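Long-range contacts in succinate dehydrogenase subunit A (Mycolicibacterium smegmatis MC2 51, PDB 6LUM), which is the FAD-carrying flavoprotein subunit of succinate dehydrogenase and probably oxidises succinate to fumarate, passing the electrons on through its flavin: residues D79-E84 with P571-R576; D75-Q80 with M549-A554. All blocks are in the same frame, centred on the assembly; numbering follows the deposited sequence.

Both interactions start from the loop between helices 63-73 and 80-100 and the start of the latter, in the FAD-binding domain, and reach the C-terminal region, of the fumarate reductase flavoprotein type. The centres of interaction 1 and interaction 2 are about 10 Å apart. Interaction 2 sets the loop against the beginning of strand 550-556; interaction 1 sets its end and the first helical turn against the chain leaving strand 565-571, the antiparallel neighbour. Asp79 belongs to both, and Val572 CG1 of interaction 1 lies 3.2 Å from Met549 O of interaction 2. The FAD pocket draws its residues from between 12 and 401, which includes 75-84 but not 549-576.

Interaction 1 (D79-E84 with P571-R576); sequences DQDAVE and PVVQTR
Asp79 reaches across to the backbone of Val573, whose N donates to Asp79 OD1 at 3.3 Å. The N-H points fairly well at the oxygen but comes from above the carboxylate, 51° out of its plane, so this is a long bond of modest geometry. The torsion that sets CG beside the backbone N and anti to the carbonyl carbon (chi1 -69°) brings OD1 to this amide. There the CG2 methyl of Val572 also rests against Asp79 OD1, at 3.3 Å. Asp79 holds the N-cap position of helix 80-100, yet its carboxylate makes no capping bond. Its backbone O accepts from Val83 N, the ordinary bond of the first turn, while backbone bonding to Ser389 ties the residue to another loop. The contact thus joins the start of a helix of the FAD-binding domain to the irregular chain that follows strand 565-571 in the C-terminal part of the flavoprotein. With an alanine at Asp79 the Val573 amide is likely to lose this acceptor, and the methyl of Val572 part of its packing. Next along the helix, the Gln80 side chain slides past Thr575 in the opposite direction, Gln80 CB meeting Thr575 OG1 at 3.3 Å. Asp81 OD2 lies 3.9 Å from Val573 CG1. At the far end the extended Glu84 approaches the edge of the Arg576 guanidinium, the two planes 70° apart. Glu84 OE1 and Arg576 NH2, at 4.1 Å, are too far apart to count as a salt bridge, though the opposite charges lie near each other.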
loop_
_atom_site.group_PDB
_atom_site.type_symbol
_atom_site.label_atom_id
_atom_site.label_comp_id
_atom_site.label_asym_id
_atom_site.label_seq_id
_atom_site.Cartn_x
_atom_site.Cartn_y
_atom_site.Cartn_z
ATOM N N ASP D 79 -35.085 4.957 34.880
ATOM C CA ASP D 79 -36.066 5.024 33.807
ATOM C C ASP D 79 -36.078 3.690 33.077
ATOM O O ASP D 79 -35.046 3.261 32.547
ATOM C CB ASP D 79 -35.758 6.163 32.842
ATOM C CG ASP D 79 -35.968 7.523 33.465
ATOM O OD1 ASP D 79 -36.767 7.619 34.417
ATOM O OD2 ASP D 79 -35.345 8.500 33.000
ATOM N N GLN D 80 -37.243 3.039 33.046
ATOM C CA GLN D 80 -37.293 1.668 32.557
ATOM C C GLN D 80 -36.981 1.576 31.070
ATOM O O GLN D 80 -36.395 0.582 30.628
ATOM C CB GLN D 80 -38.651 1.044 32.852
ATOM C CG GLN D 80 -38.751 0.347 34.198
ATOM C CD GLN D 80 -39.113 1.284 35.313
ATOM O OE1 GLN D 80 -39.422 2.441 35.077
ATOM N NE2 GLN D 80 -39.098 0.785 36.536
ATOM N N ASP D 81 -37.342 2.591 30.284
ATOM C CA ASP D 81 -36.976 2.596 28.871
ATOM C C ASP D 81 -35.464 2.579 28.704
ATOM O O ASP D 81 -34.916 1.805 27.905
ATOM C CB ASP D 81 -37.572 3.815 28.170
ATOM C CG ASP D 81 -37.374 5.103 28.952
ATOM O OD1 ASP D 81 -36.635 5.091 29.958
ATOM O OD2 ASP D 81 -37.959 6.135 28.559
ATOM N N ALA D 82 -34.771 3.425 29.466
ATOM C CA ALA D 82 -33.319 3.490 29.379
ATOM C C ALA D 82 -32.680 2.202 29.866
ATOM O O ALA D 82 -31.695 1.740 29.284
ATOM C CB ALA D 82 -32.805 4.679 30.184
ATOM N N VAL D 83 -33.226 1.604 30.925
ATOM C CA VAL D 83 -32.663 0.358 31.444
ATOM C C VAL D 83 -32.803 -0.759 30.415
ATOM O O VAL D 83 -31.861 -1.528 30.163
ATOM C CB VAL D 83 -33.334 -0.018 32.770
ATOM C CG1 VAL D 83 -32.831 -1.348 33.235
ATOM C CG2 VAL D 83 -33.066 1.033 33.800
ATOM N N GLU D 84 -33.997 -0.875 29.829
ATOM C CA GLU D 84 -34.237 -1.809 28.737
ATOM C C GLU D 84 -33.209 -1.648 27.632
ATOM O O GLU D 84 -32.588 -2.631 27.197
ATOM C CB GLU D 84 -35.635 -1.576 28.185
ATOM C CG GLU D 84 -36.003 -2.413 26.987
ATOM C CD GLU D 84 -37.380 -2.076 26.456
ATOM O OE1 GLU D 84 -38.046 -1.193 27.038
ATOM O OE2 GLU D 84 -37.791 -2.683 25.448
ATOM N N PRO D 571 -40.589 13.999 35.944
ATOM C CA PRO D 571 -41.212 12.708 36.242
ATOM C C PRO D 571 -40.352 11.546 35.776
ATOM O O PRO D 571 -39.630 11.634 34.783
ATOM C CB PRO D 571 -42.528 12.769 35.466
ATOM C CG PRO D 571 -42.225 13.665 34.326
ATOM C CD PRO D 571 -41.284 14.705 34.858
ATOM N N VAL D 572 -40.445 10.442 36.509
ATOM C CA VAL D 572 -39.704 9.225 36.203
ATOM C C VAL D 572 -40.585 8.301 35.374
ATOM O O VAL D 572 -41.766 8.105 35.686
ATOM C CB VAL D 572 -39.213 8.536 37.486
ATOM C CG1 VAL D 572 -40.361 8.286 38.429
ATOM C CG2 VAL D 572 -38.542 7.228 37.145
ATOM N N VAL D 573 -40.013 7.748 34.304
ATOM C CA VAL D 573 -40.759 6.877 33.407
ATOM C C VAL D 573 -40.931 5.506 34.047
ATOM O O VAL D 573 -40.062 5.029 34.783
ATOM C CB VAL D 573 -40.030 6.774 32.057
ATOM C CG1 VAL D 573 -40.943 6.201 30.999
ATOM C CG2 VAL D 573 -39.516 8.127 31.645
ATOM N N GLN D 574 -42.068 4.866 33.774
ATOM C CA GLN D 574 -42.365 3.543 34.311
ATOM C C GLN D 574 -43.028 2.699 33.235
ATOM O O GLN D 574 -43.939 3.172 32.553
ATOM C CB GLN D 574 -43.279 3.628 35.536
ATOM C CG GLN D 574 -42.788 4.568 36.610
ATOM C CD GLN D 574 -42.894 3.976 37.993
ATOM O OE1 GLN D 574 -43.575 2.972 38.202
ATOM N NE2 GLN D 574 -42.213 4.590 38.952
ATOM N N THR D 575 -42.569 1.456 33.079
ATOM C CA THR D 575 -43.174 0.536 32.120
ATOM C C THR D 575 -43.813 -0.671 32.791
ATOM O O THR D 575 -45.017 -0.892 32.625
ATOM C CB THR D 575 -42.131 0.073 31.098
ATOM O OG1 THR D 575 -41.171 -0.768 31.744
ATOM C CG2 THR D 575 -41.427 1.263 30.486
ATOM N N ARG D 576 -43.059 -1.457 33.544
ATOM C CA ARG D 576 -43.604 -2.685 34.112
ATOM C C ARG D 576 -43.377 -2.813 35.605
ATOM O O ARG D 576 -44.255 -3.307 36.312
ATOM C CB ARG D 576 -42.994 -3.912 33.424
ATOM C CG ARG D 576 -43.017 -3.873 31.919
ATOM C CD ARG D 576 -42.220 -5.023 31.345
ATOM N NE ARG D 576 -41.993 -4.854 29.916
ATOM C CZ ARG D 576 -40.986 -4.159 29.400
ATOM N NH1 ARG D 576 -40.110 -3.567 30.197
ATOM N NH2 ARG D 576 -40.857 -4.055 28.086
#

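Interaction 2 (D75-Q80 with M549-A554); sequences DYLADQ and MRHTMA
Met549, leading into strand 550-556, the middle strand of a three-stranded antiparallel sheet, lays its thioether on Tyr76 in the loop between helices 63-73 and 80-100. Its side chain runs out with CG anti to the backbone N (chi1 -172°) and bends only at the last torsion, which sets the thioether alongside the backbone carbonyl of Tyr76: Met549 CE is 3.8 Å from Tyr76 O. The same methyl touches Tyr76 CB, whereas the tyrosine ring leads away from the strand. Arg550 takes part mainly through its backbone, with the CD1 methyl of Leu77 4.1 Å from Arg550 N. Arg550 directs CB away from the loop, and its guanidinium makes a cation-pi contact with Tyr569 on the adjacent strand 565-571. His551 turns its imidazole toward Leu77 and Asp79. The ring passes the Leu77 side chain in the opposite direction, and Leu77 CG lies 4.1 Å from His551 CE1. At the ring nitrogen remote from Asp79, ND1 is hydrogen-bonded to Asp236 OD2, which helps set the rotation of the imidazole. With that bond holding ND1, the CE1 and NE2 side of the ring is presented to the loop, all within a buried contact. There His551 CE1 comes obliquely to the carbonyl oxygen of Leu77, at 3.1 Å, and NE2 lies near the carboxylate of Asp79. That carboxylate comes from the opposite direction with its plane 81° from that of the imidazole; Asp79 OD1 sits at the ring edge, 3.7 Å from His551 NE2.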
loop_
_atom_site.group_PDB
_atom_site.type_symbol
_atom_site.label_atom_id
_atom_site.label_comp_id
_atom_site.label_asym_id
_atom_site.label_seq_id
_atom_site.Cartn_x
_atom_site.Cartn_y
_atom_site.Cartn_z
ATOM N N ASP D 75 -33.321 1.487 43.271
ATOM C CA ASP D 75 -34.297 1.894 44.282
ATOM C C ASP D 75 -35.475 2.637 43.659
ATOM O O ASP D 75 -36.013 3.578 44.240
ATOM C CB ASP D 75 -33.646 2.735 45.376
ATOM C CG ASP D 75 -34.352 2.599 46.699
ATOM O OD1 ASP D 75 -35.532 2.206 46.699
ATOM O OD2 ASP D 75 -33.732 2.884 47.741
ATOM N N TYR D 76 -35.875 2.208 42.466
ATOM C CA TYR D 76 -37.081 2.697 41.801
ATOM C C TYR D 76 -37.002 4.199 41.543
ATOM O O TYR D 76 -37.908 4.967 41.866
ATOM C CB TYR D 76 -38.328 2.329 42.606
ATOM C CG TYR D 76 -38.491 0.840 42.736
ATOM C CD1 TYR D 76 -38.647 0.046 41.613
ATOM C CD2 TYR D 76 -38.458 0.223 43.973
ATOM C CE1 TYR D 76 -38.779 -1.312 41.717
ATOM C CE2 TYR D 76 -38.591 -1.134 44.087
ATOM C CZ TYR D 76 -38.751 -1.896 42.957
ATOM O OH TYR D 76 -38.886 -3.257 43.067
ATOM N N LEU D 77 -35.882 4.601 40.948
ATOM C CA LEU D 77 -35.747 5.942 40.400
ATOM C C LEU D 77 -35.106 5.911 39.022
ATOM O O LEU D 77 -34.885 6.973 38.436
ATOM C CB LEU D 77 -34.935 6.836 41.325
ATOM C CG LEU D 77 -35.272 8.320 41.254
ATOM C CD1 LEU D 77 -36.612 8.563 41.888
ATOM C CD2 LEU D 77 -34.208 9.132 41.932
ATOM N N ALA D 78 -34.794 4.734 38.493
ATOM C CA ALA D 78 -34.295 4.611 37.138
ATOM C C ALA D 78 -35.437 4.773 36.145
ATOM O O ALA D 78 -36.613 4.739 36.504
ATOM C CB ALA D 78 -33.606 3.263 36.946
ATOM N N ASP D 79 -35.085 4.957 34.880
ATOM C CA ASP D 79 -36.066 5.024 33.807
ATOM C C ASP D 79 -36.078 3.690 33.077
ATOM O O ASP D 79 -35.046 3.261 32.547
ATOM C CB ASP D 79 -35.758 6.163 32.842
ATOM C CG ASP D 79 -35.968 7.523 33.465
ATOM O OD1 ASP D 79 -36.767 7.619 34.417
ATOM O OD2 ASP D 79 -35.345 8.500 33.000
ATOM N N GLN D 80 -37.243 3.039 33.046
ATOM C CA GLN D 80 -37.293 1.668 32.557
ATOM C C GLN D 80 -36.981 1.576 31.070
ATOM O O GLN D 80 -36.395 0.582 30.628
ATOM C CB GLN D 80 -38.651 1.044 32.852
ATOM C CG GLN D 80 -38.751 0.347 34.198
ATOM C CD GLN D 80 -39.113 1.284 35.313
ATOM O OE1 GLN D 80 -39.422 2.441 35.077
ATOM N NE2 GLN D 80 -39.098 0.785 36.536
ATOM N N MET D 549 -40.888 10.652 44.283
ATOM C CA MET D 549 -40.441 9.769 43.208
ATOM C C MET D 549 -40.309 10.536 41.900
ATOM O O MET D 549 -40.959 10.245 40.899
ATOM C CB MET D 549 -41.375 8.577 43.062
ATOM C CG MET D 549 -40.856 7.528 42.087
ATOM S SD MET D 549 -41.842 6.029 42.007
ATOM C CE MET D 549 -41.340 5.256 43.535
ATOM N N ARG D 550 -39.457 11.554 41.919
ATOM C CA ARG D 550 -39.173 12.352 40.740
ATOM C C ARG D 550 -37.711 12.762 40.773
ATOM O O ARG D 550 -37.105 12.874 41.838
ATOM C CB ARG D 550 -40.067 13.592 40.671
ATOM C CG ARG D 550 -41.540 13.293 40.519
ATOM C CD ARG D 550 -42.394 14.448 40.990
ATOM N NE ARG D 550 -42.071 14.835 42.356
ATOM C CZ ARG D 550 -42.747 15.741 43.049
ATOM N NH1 ARG D 550 -43.787 16.351 42.501
ATOM N NH2 ARG D 550 -42.386 16.036 44.289
ATOM N N HIS D 551 -37.146 12.980 39.595
ATOM C CA HIS D 551 -35.809 13.533 39.510
ATOM C C HIS D 551 -35.844 14.998 39.905
ATOM O O HIS D 551 -36.787 15.719 39.575
ATOM C CB HIS D 551 -35.258 13.397 38.098
ATOM C CG HIS D 551 -35.079 11.984 37.644
ATOM N ND1 HIS D 551 -34.258 11.090 38.293
ATOM C CD2 HIS D 551 -35.603 11.316 36.591
ATOM C CE1 HIS D 551 -34.291 9.930 37.665
ATOM N NE2 HIS D 551 -35.098 10.041 36.629
ATOM N N THR D 552 -34.820 15.437 40.621
ATOM C CA THR D 552 -34.654 16.843 40.947
ATOM C C THR D 552 -33.807 17.499 39.875
ATOM O O THR D 552 -32.798 16.938 39.449
ATOM C CB THR D 552 -33.979 17.005 42.307
ATOM O OG1 THR D 552 -34.790 16.409 43.324
ATOM C CG2 THR D 552 -33.781 18.464 42.625
ATOM N N MET D 553 -34.212 18.682 39.432
ATOM C CA MET D 553 -33.458 19.430 38.439
ATOM C C MET D 553 -33.153 20.809 38.994
ATOM O O MET D 553 -34.024 21.447 39.585
ATOM C CB MET D 553 -34.227 19.522 37.125
ATOM C CG MET D 553 -34.549 18.166 36.552
ATOM S SD MET D 553 -35.086 18.217 34.847
ATOM C CE MET D 553 -33.561 18.646 34.047
ATOM N N ALA D 554 -31.917 21.254 38.827
ATOM C CA ALA D 554 -31.453 22.502 39.406
ATOM C C ALA D 554 -30.993 23.432 38.301
ATOM O O ALA D 554 -30.260 23.011 37.397
ATOM C CB ALA D 554 -30.322 22.252 40.396
#